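Local atomic coordinates of PTS system, IIA component (Enterococcus faecalis, PDB entry 3BED), a protein that probably acts as the IIA phosphotransfer component of a mannose/sorbose-type sugar phosphotransferase system, passing phosphoryl groups along the relay that drives sugar uptake. Residues 93-97 with 98-102; 50-53 with 54-58. All coordinates share one frame; numbering follows the deposited sequence. Where two conformers were deposited one is given.

Interaction 1. Residues 93-97 with 98-102; sequences AGLNL and AMAIE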
loop_
_atom_site.group_PDB
_atom_site.type_symbol
_atom_site.label_atom_id
_atom_site.label_comp_id
_atom_site.label_asym_id
_atom_site.label_seq_id
_atom_site.Cartn_x
_atom_site.Cartn_y
_atom_site.Cartn_z
ATOM N N ALA A 93 -6.697 -0.016 9.062
ATOM C CA ALA A 93 -6.140 1.025 8.163
ATOM C C ALA A 93 -4.663 0.735 7.860
ATOM O O ALA A 93 -4.048 -0.089 8.551
ATOM C CB ALA A 93 -6.267 2.419 8.829
ATOM N N GLY A 94 -4.109 1.408 6.830
ATOM C CA GLY A 94 -2.705 1.277 6.485
ATOM C C GLY A 94 -2.445 0.235 5.400
ATOM O O GLY A 94 -1.328 -0.256 5.288
ATOM N N LEU A 95 -3.456 -0.066 4.567
ATOM C CA LEU A 95 -3.338 -1.127 3.551
ATOM C C LEU A 95 -2.021 -1.117 2.816
ATOM O O LEU A 95 -1.651 -0.103 2.226
ATOM C CB LEU A 95 -4.436 -0.900 2.497
ATOM C CG LEU A 95 -4.527 -1.785 1.255
ATOM C CD1 LEU A 95 -4.686 -3.257 1.604
ATOM C CD2 LEU A 95 -5.696 -1.317 0.307
ATOM N N ASN A 96 -1.326 -2.261 2.849
ATOM C CA ASN A 96 -0.189 -2.495 1.996
ATOM C C ASN A 96 -0.347 -3.899 1.403
ATOM O O ASN A 96 -1.301 -4.650 1.751
ATOM C CB ASN A 96 1.166 -2.300 2.705
ATOM C CG ASN A 96 1.257 -3.077 3.999
ATOM O OD1 ASN A 96 0.567 -4.107 4.178
ATOM N ND2 ASN A 96 2.126 -2.569 4.945
ATOM N N LEU A 97 0.518 -4.210 0.455
ATOM C CA LEU A 97 0.308 -5.449 -0.305
ATOM C C LEU A 97 0.411 -6.681 0.591
ATOM O O LEU A 97 -0.319 -7.657 0.373
ATOM C CB LEU A 97 1.320 -5.541 -1.446
ATOM C CG LEU A 97 1.061 -6.684 -2.460
ATOM C CD1 LEU A 97 -0.366 -6.687 -3.047
ATOM C CD2 LEU A 97 2.055 -6.552 -3.587
ATOM N N ALA A 98 1.317 -6.675 1.568
ATOM C CA ALA A 98 1.431 -7.850 2.390
ATOM C C ALA A 98 0.109 -8.129 3.101
ATOM O O ALA A 98 -0.277 -9.296 3.289
ATOM C CB ALA A 98 2.563 -7.662 3.413
HETATM N N MSE A 99 -0.558 -7.066 3.541
HETATM C CA MSE A 99 -1.820 -7.251 4.251
HETATM C C MSE A 99 -2.857 -7.870 3.342
HETATM O O MSE A 99 -3.623 -8.764 3.774
HETATM C CB MSE A 99 -2.325 -5.921 4.813
HETATM C CG MSE A 99 -1.570 -5.433 5.976
HETATM SE SE MSE A 99 -2.020 -3.529 6.220
HETATM C CE MSE A 99 -3.974 -3.845 5.786
ATOM N N ALA A 100 -2.897 -7.418 2.090
ATOM C CA ALA A 100 -3.899 -7.913 1.148
ATOM C C ALA A 100 -3.644 -9.370 0.795
ATOM O O ALA A 100 -4.601 -10.166 0.709
ATOM C CB ALA A 100 -3.905 -7.058 -0.112
ATOM N N ILE A 101 -2.370 -9.717 0.546
ATOM C CA ILE A 101 -2.012 -11.136 0.288
ATOM C C ILE A 101 -2.394 -12.035 1.458
ATOM O O ILE A 101 -3.017 -13.103 1.252
ATOM C CB ILE A 101 -0.469 -11.263 -0.019
ATOM C CG1 ILE A 101 -0.231 -10.622 -1.408
ATOM C CG2 ILE A 101 0.050 -12.725 0.267
ATOM C CD1 ILE A 101 1.330 -10.376 -1.532
ATOM N N GLU A 102 -1.995 -11.642 2.670
ATOM C CA GLU A 102 -2.346 -12.483 3.794
ATOM C C GLU A 102 -3.850 -12.584 4.026
ATOM O O GLU A 102 -4.333 -13.649 4.418
ATOM C CB GLU A 102 -1.595 -12.062 5.053
ATOM C CG GLU A 102 -0.069 -12.211 4.894
ATOM C CD GLU A 102 0.396 -13.647 4.636
ATOM O OE1 GLU A 102 -0.317 -14.627 4.964
ATOM O OE2 GLU A 102 1.502 -13.786 4.111
#
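Asn96 caps the helix that starts at Leu97: its side-chain OD1 accepts from Met99 N at 3.2 Å, the N-cap bond to the third residue on. The donor stands 19° off the plane of the Asn96 amide, and the bond is moderately bent at the hydrogen. Chi1 of 51° sets CG between the backbone N and carbonyl carbon of Asn96, which folds the amide back over the first turn. The same residue serves the next amide with its main chain, Asn96 O taking Ala100 N at 3.2 Å in the carbonyl plane. Leu97 O then accepts Ile101 N at 2.9 Å, almost linearly, and regular helix bonding is under way. The other end of the Asn96 amide is satisfied too: ND2 donates to Gly122 O and to Gly94 O of the second subunit, so both ends of the group fix its rotation. The bond across the interface is reciprocal, Gly94 O accepting from Asn96 ND2 of the second subunit, while the backbone of Leu95 is hydrogen-bonded to Ala68. The selenomethionine at position 99, in the conformer given, runs across the Asn96 side chain at about a right angle, and Met99 CE lies 3.6 Å from Leu95 CA. Leu95 CD1 meets the methyl of Ala100, while Leu97 CG lies 3.8 Å from Ile101 CD1 one turn on. Leu95 and Met99 rest on Leu67 of strand 64-68, Leu97 and Ala100 reach Thr24 of helix 16-28, and Ala98 touches Ile121 of helix 111-124. The loop thus joins strand 89-93, outermost within the chain, to helix 97-105 at the dimer interface, where Ala93 pairs antiparallel with a strand of the second subunit and the sheet runs on.

Interaction 2. Residues 50-53 with 54-58; sequences AKLA and AILKE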
loop_
_atom_site.group_PDB
_atom_site.type_symbol
_atom_site.label_atom_id
_atom_site.label_comp_id
_atom_site.label_asym_id
_atom_site.label_seq_id
_atom_site.Cartn_x
_atom_site.Cartn_y
_atom_site.Cartn_z
ATOM N N ALA A 50 -22.464 5.905 0.150
ATOM C CA ALA A 50 -23.408 5.153 -0.657
ATOM C C ALA A 50 -22.708 3.947 -1.298
ATOM O O ALA A 50 -23.290 2.858 -1.395
ATOM C CB ALA A 50 -24.056 6.038 -1.737
ATOM N N LYS A 51 -21.458 4.117 -1.728
ATOM C CA LYS A 51 -20.735 3.003 -2.360
ATOM C C LYS A 51 -20.509 1.883 -1.350
ATOM O O LYS A 51 -20.715 0.709 -1.674
ATOM C CB LYS A 51 -19.406 3.473 -2.926
ATOM C CG LYS A 51 -19.564 4.270 -4.210
ATOM C CD LYS A 51 -18.186 4.712 -4.705
ATOM C CE LYS A 51 -18.280 5.399 -6.053
ATOM N NZ LYS A 51 -16.917 5.713 -6.671
ATOM N N LEU A 52 -20.066 2.230 -0.136
ATOM C CA LEU A 52 -19.888 1.169 0.850
ATOM C C LEU A 52 -21.256 0.560 1.226
ATOM O O LEU A 52 -21.368 -0.659 1.432
ATOM C CB LEU A 52 -19.211 1.689 2.110
ATOM C CG LEU A 52 -18.934 0.677 3.202
ATOM C CD1 LEU A 52 -18.094 -0.493 2.682
ATOM C CD2 LEU A 52 -18.283 1.325 4.422
ATOM N N ALA A 53 -22.274 1.405 1.334
ATOM C CA ALA A 53 -23.600 0.905 1.790
ATOM C C ALA A 53 -24.129 -0.140 0.794
ATOM O O ALA A 53 -24.703 -1.150 1.216
ATOM C CB ALA A 53 -24.607 2.042 1.906
ATOM N N ALA A 54 -23.905 0.089 -0.507
ATOM C CA ALA A 54 -24.391 -0.855 -1.528
ATOM C C ALA A 54 -23.779 -2.236 -1.337
ATOM O O ALA A 54 -24.469 -3.261 -1.485
ATOM C CB ALA A 54 -24.112 -0.321 -2.890
ATOM N N ILE A 55 -22.491 -2.276 -1.005
ATOM C CA ILE A 55 -21.787 -3.521 -0.768
ATOM C C ILE A 55 -22.250 -4.174 0.533
ATOM O O ILE A 55 -22.567 -5.376 0.572
ATOM C CB ILE A 55 -20.284 -3.237 -0.678
ATOM C CG1 ILE A 55 -19.771 -2.773 -2.052
ATOM C CG2 ILE A 55 -19.534 -4.473 -0.190
ATOM C CD1 ILE A 55 -18.397 -2.112 -1.992
ATOM N N LEU A 56 -22.336 -3.392 1.604
ATOM C CA LEU A 56 -22.693 -3.965 2.921
ATOM C C LEU A 56 -24.156 -4.428 2.958
ATOM O O LEU A 56 -24.475 -5.440 3.609
ATOM C CB LEU A 56 -22.455 -2.970 4.040
ATOM C CG LEU A 56 -20.988 -2.562 4.311
ATOM C CD1 LEU A 56 -20.936 -1.562 5.456
ATOM C CD2 LEU A 56 -20.070 -3.724 4.634
ATOM N N LYS A 57 -25.015 -3.694 2.270
ATOM C CA LYS A 57 -26.445 -4.052 2.220
ATOM C C LYS A 57 -26.645 -5.344 1.461
ATOM O O LYS A 57 -27.504 -6.166 1.839
ATOM C CB LYS A 57 -27.274 -2.955 1.569
ATOM C CG LYS A 57 -27.475 -1.740 2.432
ATOM C CD LYS A 57 -28.272 -0.657 1.689
ATOM C CE LYS A 57 -28.340 0.646 2.492
ATOM N NZ LYS A 57 -28.904 1.775 1.635
ATOM N N GLU A 58 -25.872 -5.517 0.393
ATOM C CA GLU A 58 -25.949 -6.709 -0.438
ATOM C C GLU A 58 -25.562 -7.944 0.386
ATOM O O GLU A 58 -26.170 -9.018 0.221
ATOM C CB GLU A 58 -25.056 -6.559 -1.676
ATOM C CG GLU A 58 -24.823 -7.852 -2.476
ATOM C CD GLU A 58 -26.039 -8.304 -3.276
ATOM O OE1 GLU A 58 -27.026 -7.539 -3.390
ATOM O OE2 GLU A 58 -25.994 -9.437 -3.795
#
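Ala53 O takes the shortest bond here, accepting Lys57 N at 2.8 Å with the donor tilted 21° from the carbonyl plane. In the conformer given, the aliphatic stem of Lys57 passes close to the same oxygen. With chi1 at -74°, CG is turned away from the Lys57 carbonyl carbon, and the extended chain beyond it runs back along the helix toward the methyl of Ala53. One residue earlier, Leu52 O accepts Leu56 N at 2.9 Å, and the two leucine side chains slant across each other: CD1 of Leu56 settles 3.8 Å from Leu52 CG. Leu56 CG lies beyond and to one side of the carbonyl oxygen, 3.5 Å from Leu52 O. Ala50 O holds Ala54 N in the same i to i+4 pattern. Leu52 and Leu56 face Ile9 of strand 7-13 and Ala82 of helix 74-82, whereas Lys51 NZ forms a salt bridge with Asp43. The side chains give the helix two faces: three main-chain N-H groups are bonded to carbonyls four residues back, the leucines pack against the sheet and helix 74-82, and Ala50, Ala54 and Lys57 lie on the exposed side.

How the interactions relate
Interaction 2 comes first along the chain, in the C-terminal part of helix 44-59, and interaction 1 follows where strand 89-93 gives way to helix 97-105. Their centres are 22 Å apart and their nearest atoms about 13 Å, so they do not touch. Both belong to one alpha/beta domain built on a parallel sheet ordered 35-39, 7-13, 64-68, 89-93. Residues 50-58 pack on strands 35-39 and 7-13, whereas residues 93-102 lie by strand 89-93, outermost within the chain, and touch strand 64-68. Interaction 1 sits where the sheet continues into the second subunit; interaction 2, touched by no other chain of the assembly, belongs to the outer part of one subunit's own fold.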